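PDB 5N9X: adenylation domain from Streptomyces sp., which belongs to the ANL superfamily of AMP-binding enzymes and is seen here with adenosine-5'-triphosphate and threonine bound. Local coordinates for residues D200-L205 / E227-P232; T252-T257 / P276-V281. One frame throughout, in Å; residues are numbered along the deposited sequence.

In the fold
Running from the N terminus, the chain first lays down strand 202-205, passes through helix 213-222 and comes back to lie parallel to it as strand 227-230, where contact 1 closes the loop. Helix 239-248 then leads to strand 253-256, and a second beta-alpha-beta unit, through helix 258-271 to strand 280-284, is closed by contact 2. The two loops follow one another in series, neither nesting nor crossing. In space they are neighbours, with centres 11 Å apart, and strands 202-205 and 253-256 adjoin where T252 and V253 meet the backbone of R202. Contact 1 continues through strand 227-230 to strand 35-39, contact 2 through strand 280-284 to strand 306-310.

Contact 1. Residues D200-L205 / E227-P232; sequences DDRWLL and ELVVLP
R202 and E227 stand side by side on one face of the sheet, at the start of two parallel strands, 202-205 and 227-230, the beta strands of a beta-alpha-beta unit joined by helix 213-222. The R202 chain, bent at chi2 (109°), lays its CG against E227 CB at 3.9 Å. E227 OE1 lies in the guanidinium plane at its edge, 3.7 Å from R202 NE, a long salt bridge with the guanidinium and carboxylate planes nearly perpendicular (86°).

Four backbone bonds hold the strands in register. D201 O accepts from E227 N, E227 O from W203 N, W203 O from V229 N, and V229 O from L205 N. On the R202 and E227 side of the sheet, L204 CD1 reaches V229 CG1 at 4.1 Å. On the other side, L228 CD1 rests against L205 CB at 3.8 Å and lies 4.3 Å from W203 CB. Helix 213-222 packs on this apolar side, with A221 against W203 and L228, and I218 against L205. The indole itself leads away from strand 227-230 and meets W216 edge-to-face. The second carboxylate oxygen of E227, OE2, takes a hydrogen bond from H38 ND1, so the glutamate links the strand pair to strand 35-39. Past the last bridge, L231 CB stands 3.5 Å from L205 O.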
loop_
_atom_site.group_PDB
_atom_site.type_symbol
_atom_site.label_atom_id
_atom_site.label_comp_id
_atom_site.label_asym_id
_atom_site.label_seq_id
_atom_site.Cartn_x
_atom_site.Cartn_y
_atom_site.Cartn_z
ATOM N N ASP A 200 -4.126 -3.974 23.541
ATOM C CA ASP A 200 -2.769 -4.290 23.972
ATOM C C ASP A 200 -1.745 -4.324 22.826
ATOM O O ASP A 200 -0.529 -4.340 23.063
ATOM C CB ASP A 200 -2.766 -5.629 24.708
ATOM C CG ASP A 200 -3.529 -5.567 26.014
ATOM O OD1 ASP A 200 -3.389 -4.573 26.746
ATOM O OD2 ASP A 200 -4.284 -6.510 26.300
ATOM N N ASP A 201 -2.230 -4.334 21.586
ATOM C CA ASP A 201 -1.335 -4.438 20.438
ATOM C C ASP A 201 -0.414 -3.212 20.246
ATOM O O ASP A 201 -0.678 -2.114 20.745
ATOM C CB ASP A 201 -2.157 -4.706 19.151
ATOM C CG ASP A 201 -2.612 -6.163 19.043
ATOM O OD1 ASP A 201 -1.746 -7.050 19.160
ATOM O OD2 ASP A 201 -3.824 -6.420 18.863
ATOM N N ARG A 202 0.703 -3.447 19.563
ATOM C CA ARG A 202 1.551 -2.383 19.075
ATOM C C ARG A 202 1.655 -2.511 17.562
ATOM O O ARG A 202 2.117 -3.542 17.053
ATOM C CB ARG A 202 2.939 -2.436 19.695
ATOM C CG ARG A 202 3.081 -1.753 21.042
ATOM C CD ARG A 202 3.250 -2.791 22.125
ATOM N NE ARG A 202 3.679 -2.197 23.379
ATOM C CZ ARG A 202 4.148 -2.897 24.409
ATOM N NH1 ARG A 202 4.244 -4.220 24.329
ATOM N NH2 ARG A 202 4.523 -2.274 25.521
ATOM N N TRP A 203 1.228 -1.468 16.854
ATOM C CA TRP A 203 1.287 -1.443 15.402
ATOM C C TRP A 203 2.504 -0.614 14.988
ATOM O O TRP A 203 2.827 0.390 15.622
ATOM C CB TRP A 203 0.008 -0.852 14.818
ATOM C CG TRP A 203 -1.212 -1.735 14.937
ATOM C CD1 TRP A 203 -1.827 -2.140 16.089
ATOM C CD2 TRP A 203 -1.987 -2.271 13.864
ATOM N NE1 TRP A 203 -2.916 -2.905 15.797
ATOM C CE2 TRP A 203 -3.039 -3.013 14.440
ATOM C CE3 TRP A 203 -1.889 -2.202 12.473
ATOM C CZ2 TRP A 203 -3.993 -3.690 13.669
ATOM C CZ3 TRP A 203 -2.828 -2.853 11.715
ATOM C CH2 TRP A 203 -3.874 -3.596 12.313
ATOM N N LEU A 204 3.192 -1.038 13.936
ATOM C CA LEU A 204 4.330 -0.276 13.459
ATOM C C LEU A 204 3.868 0.605 12.316
ATOM O O LEU A 204 3.252 0.105 11.393
ATOM C CB LEU A 204 5.460 -1.218 13.015
ATOM C CG LEU A 204 6.775 -0.577 12.562
ATOM C CD1 LEU A 204 7.381 0.202 13.722
ATOM C CD2 LEU A 204 7.748 -1.627 12.047
ATOM N N LEU A 205 4.120 1.910 12.367
ATOM C CA LEU A 205 3.886 2.737 11.181
ATOM C C LEU A 205 5.142 2.666 10.286
ATOM O O LEU A 205 6.056 3.496 10.366
ATOM C CB LEU A 205 3.522 4.180 11.552
ATOM C CG LEU A 205 3.298 5.116 10.349
ATOM C CD1 LEU A 205 1.972 4.816 9.726
ATOM C CD2 LEU A 205 3.319 6.586 10.767
ATOM N N GLU A 227 -1.354 0.822 20.575
ATOM C CA GLU A 227 -0.271 1.772 20.413
ATOM C C GLU A 227 0.239 1.827 18.971
ATOM O O GLU A 227 0.379 0.782 18.322
ATOM C CB GLU A 227 0.869 1.387 21.354
ATOM C CG GLU A 227 1.930 2.415 21.529
ATOM C CD GLU A 227 3.012 1.917 22.458
ATOM O OE1 GLU A 227 2.677 1.330 23.508
ATOM O OE2 GLU A 227 4.192 2.051 22.103
ATOM N N LEU A 228 0.515 3.035 18.478
ATOM C CA LEU A 228 1.121 3.218 17.159
ATOM C C LEU A 228 2.599 3.623 17.299
ATOM O O LEU A 228 2.926 4.743 17.707
ATOM C CB LEU A 228 0.348 4.267 16.341
ATOM C CG LEU A 228 0.856 4.535 14.912
ATOM C CD1 LEU A 228 0.765 3.288 14.038
ATOM C CD2 LEU A 228 0.104 5.686 14.231
ATOM N N VAL A 229 3.491 2.708 16.964
ATOM C CA VAL A 229 4.915 2.987 17.017
ATOM C C VAL A 229 5.398 3.658 15.714
ATOM O O VAL A 229 5.367 3.045 14.651
ATOM C CB VAL A 229 5.691 1.700 17.281
ATOM C CG1 VAL A 229 7.173 1.984 17.409
ATOM C CG2 VAL A 229 5.151 1.037 18.539
ATOM N N VAL A 230 5.827 4.914 15.791
ATOM C CA VAL A 230 6.191 5.645 14.574
ATOM C C VAL A 230 7.639 5.371 14.222
ATOM O O VAL A 230 8.513 5.595 15.049
ATOM C CB VAL A 230 5.991 7.168 14.720
ATOM C CG1 VAL A 230 6.530 7.913 13.483
ATOM C CG2 VAL A 230 4.530 7.491 14.947
ATOM N N LEU A 231 7.900 4.854 13.025
ATOM C CA LEU A 231 9.283 4.681 12.602
ATOM C C LEU A 231 9.785 6.060 12.164
ATOM O O LEU A 231 9.413 6.550 11.097
ATOM C CB LEU A 231 9.393 3.623 11.491
ATOM C CG LEU A 231 10.701 2.834 11.392
ATOM C CD1 LEU A 231 11.135 2.407 12.787
ATOM C CD2 LEU A 231 10.567 1.609 10.469
ATOM N N PRO A 232 10.595 6.720 13.012
ATOM C CA PRO A 232 10.962 8.104 12.671
ATOM C C PRO A 232 11.791 8.141 11.388
ATOM O O PRO A 232 12.416 7.147 11.041
ATOM C CB PRO A 232 11.772 8.568 13.886
ATOM C CG PRO A 232 12.341 7.296 14.452
ATOM C CD PRO A 232 11.327 6.220 14.189
#

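Contact 2. Residues T252-T257 / P276-V281; sequences TVLNQT and PELRYV
The Y280 ring receives V253 CG2 at its edge, near the ring plane, with 4.3 Å between that methyl and Y280 CD2. The rest of the phenol leads away from strand 253-256 to meet F195 edge-to-face, and the polar ends of Y280 and R279 converge on S196, the hydroxyl bonding to its N and R279 NH2 to its O, while R279 NH1 makes a salt bridge to D201.

Strands 253-256 and 280-284, joined by helix 258-271, are neighbouring parallel strands of a beta-alpha-beta unit. On the backbone, T252 O accepts from two successive amides, R279 N and Y280 N, both at 2.8 Å. The bond from Y280 N is the straighter and lies nearly on the carbonyl axis; that from R279 N comes in at a slant. The bond from Y280 N, with that from L254 N to Y280 O, makes the first parallel bridge, V253 with Y280, and L254 with V281 follows. R279, with its own bond to T252 O, is inserted between L278, nearest T252, and that bridge.

The aliphatic part of R279 runs alongside T252, pointing the same way, with CD 3.7 Å from T252 CB. With chi1 at 63°, T252 OG1 sits between its own backbone N and carbonyl carbon and bonds to D201 OD1 and R202 N, while CG2 turns to E277 O at 3.3 Å. On the opposite face from V253 and Y280, L278 CD2 packs at 3.9 Å on L254 CB, and L254 CD2 lies beside V281 CG1. This face is covered by helix 258-271 through L264, which touches L254, and by P305, which touches L278 and V281; strand 202-205 flanks strand 253-256, where W203 touches V253 and L204 touches L254.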
loop_
_atom_site.group_PDB
_atom_site.type_symbol
_atom_site.label_atom_id
_atom_site.label_comp_id
_atom_site.label_asym_id
_atom_site.label_seq_id
_atom_site.Cartn_x
_atom_site.Cartn_y
_atom_site.Cartn_z
ATOM N N THR A 252 3.439 -6.125 17.831
ATOM C CA THR A 252 2.610 -7.321 17.715
ATOM C C THR A 252 1.965 -7.445 16.314
ATOM O O THR A 252 1.579 -8.538 15.893
ATOM C CB THR A 252 1.499 -7.333 18.801
ATOM O OG1 THR A 252 0.622 -6.223 18.603
ATOM C CG2 THR A 252 2.105 -7.230 20.202
ATOM N N VAL A 253 1.833 -6.325 15.607
ATOM C CA VAL A 253 1.213 -6.332 14.284
ATOM C C VAL A 253 2.121 -5.649 13.268
ATOM O O VAL A 253 2.207 -4.421 13.218
ATOM C CB VAL A 253 -0.174 -5.637 14.282
ATOM C CG1 VAL A 253 -0.780 -5.668 12.877
ATOM C CG2 VAL A 253 -1.117 -6.314 15.293
ATOM N N LEU A 254 2.818 -6.448 12.471
ATOM C CA LEU A 254 3.742 -5.894 11.495
ATOM C C LEU A 254 3.158 -6.017 10.074
ATOM O O LEU A 254 2.718 -7.100 9.658
ATOM C CB LEU A 254 5.119 -6.578 11.613
ATOM C CG LEU A 254 6.119 -6.254 10.489
ATOM C CD1 LEU A 254 6.520 -4.809 10.521
ATOM C CD2 LEU A 254 7.352 -7.102 10.633
ATOM N N ASN A 255 3.133 -4.889 9.360
ATOM C CA ASN A 255 2.733 -4.816 7.939
ATOM C C ASN A 255 3.917 -4.597 7.004
ATOM O O ASN A 255 4.705 -3.685 7.184
ATOM C CB ASN A 255 1.711 -3.694 7.721
ATOM C CG ASN A 255 0.369 -4.002 8.340
ATOM O OD1 ASN A 255 -0.460 -4.678 7.728
ATOM N ND2 ASN A 255 0.141 -3.507 9.551
ATOM N N GLN A 256 4.023 -5.431 5.984
ATOM C CA GLN A 256 5.184 -5.422 5.096
ATOM C C GLN A 256 4.763 -5.693 3.660
ATOM O O GLN A 256 3.849 -6.460 3.406
ATOM C CB GLN A 256 6.208 -6.480 5.538
ATOM C CG GLN A 256 6.978 -6.213 6.826
ATOM C CD GLN A 256 8.133 -5.246 6.626
ATOM O OE1 GLN A 256 9.267 -5.661 6.375
ATOM N NE2 GLN A 256 7.850 -3.948 6.733
ATOM N N THR A 257 5.434 -5.075 2.704
ATOM C CA THR A 257 5.363 -5.616 1.363
ATOM C C THR A 257 6.246 -6.851 1.337
ATOM O O THR A 257 7.096 -7.016 2.197
ATOM C CB THR A 257 5.799 -4.624 0.324
ATOM O OG1 THR A 257 7.156 -4.288 0.579
ATOM C CG2 THR A 257 4.915 -3.385 0.392
ATOM N N PRO A 276 9.303 -12.665 20.004
ATOM C CA PRO A 276 8.230 -13.432 20.661
ATOM C C PRO A 276 6.890 -12.685 20.777
ATOM O O PRO A 276 5.840 -13.314 20.935
ATOM C CB PRO A 276 8.807 -13.703 22.050
ATOM C CG PRO A 276 9.735 -12.550 22.290
ATOM C CD PRO A 276 10.379 -12.309 20.949
ATOM N N GLU A 277 6.929 -11.360 20.696
ATOM C CA GLU A 277 5.716 -10.555 20.794
ATOM C C GLU A 277 4.922 -10.435 19.482
ATOM O O GLU A 277 3.736 -10.065 19.511
ATOM C CB GLU A 277 6.067 -9.159 21.320
ATOM C CG GLU A 277 6.820 -9.188 22.647
ATOM C CD GLU A 277 6.698 -7.893 23.415
ATOM O OE1 GLU A 277 5.585 -7.590 23.891
ATOM O OE2 GLU A 277 7.717 -7.193 23.567
ATOM N N LEU A 278 5.556 -10.728 18.344
ATOM C CA LEU A 278 4.850 -10.652 17.053
ATOM C C LEU A 278 3.643 -11.597 16.977
ATOM O O LEU A 278 3.784 -12.816 17.126
ATOM C CB LEU A 278 5.793 -10.958 15.882
ATOM C CG LEU A 278 6.042 -9.806 14.895
ATOM C CD1 LEU A 278 6.854 -10.246 13.687
ATOM C CD2 LEU A 278 4.728 -9.213 14.463
ATOM N N ARG A 279 2.460 -11.028 16.747
ATOM C CA ARG A 279 1.245 -11.831 16.614
ATOM C C ARG A 279 0.847 -11.964 15.159
ATOM O O ARG A 279 0.409 -13.021 14.738
ATOM C CB ARG A 279 0.075 -11.237 17.424
ATOM C CG ARG A 279 0.343 -11.034 18.893
ATOM C CD ARG A 279 -0.768 -10.214 19.541
ATOM N NE ARG A 279 -2.024 -10.952 19.587
ATOM C CZ ARG A 279 -3.150 -10.586 18.969
ATOM N NH1 ARG A 279 -3.186 -9.477 18.224
ATOM N NH2 ARG A 279 -4.242 -11.342 19.076
ATOM N N TYR A 280 1.005 -10.890 14.393
ATOM C CA TYR A 280 0.644 -10.913 12.971
ATOM C C TYR A 280 1.684 -10.259 12.091
ATOM O O TYR A 280 2.175 -9.180 12.391
ATOM C CB TYR A 280 -0.684 -10.194 12.717
ATOM C CG TYR A 280 -1.927 -10.825 13.280
ATOM C CD1 TYR A 280 -2.556 -11.873 12.618
ATOM C CD2 TYR A 280 -2.507 -10.330 14.441
ATOM C CE1 TYR A 280 -3.727 -12.446 13.120
ATOM C CE2 TYR A 280 -3.668 -10.869 14.954
ATOM C CZ TYR A 280 -4.281 -11.935 14.295
ATOM O OH TYR A 280 -5.445 -12.476 14.813
ATOM N N VAL A 281 2.002 -10.901 10.987
ATOM C CA VAL A 281 2.663 -10.195 9.908
ATOM C C VAL A 281 1.705 -10.212 8.722
ATOM O O VAL A 281 1.284 -11.257 8.292
ATOM C CB VAL A 281 4.007 -10.806 9.536
ATOM C CG1 VAL A 281 4.835 -9.806 8.742
ATOM C CG2 VAL A 281 4.752 -11.202 10.794
#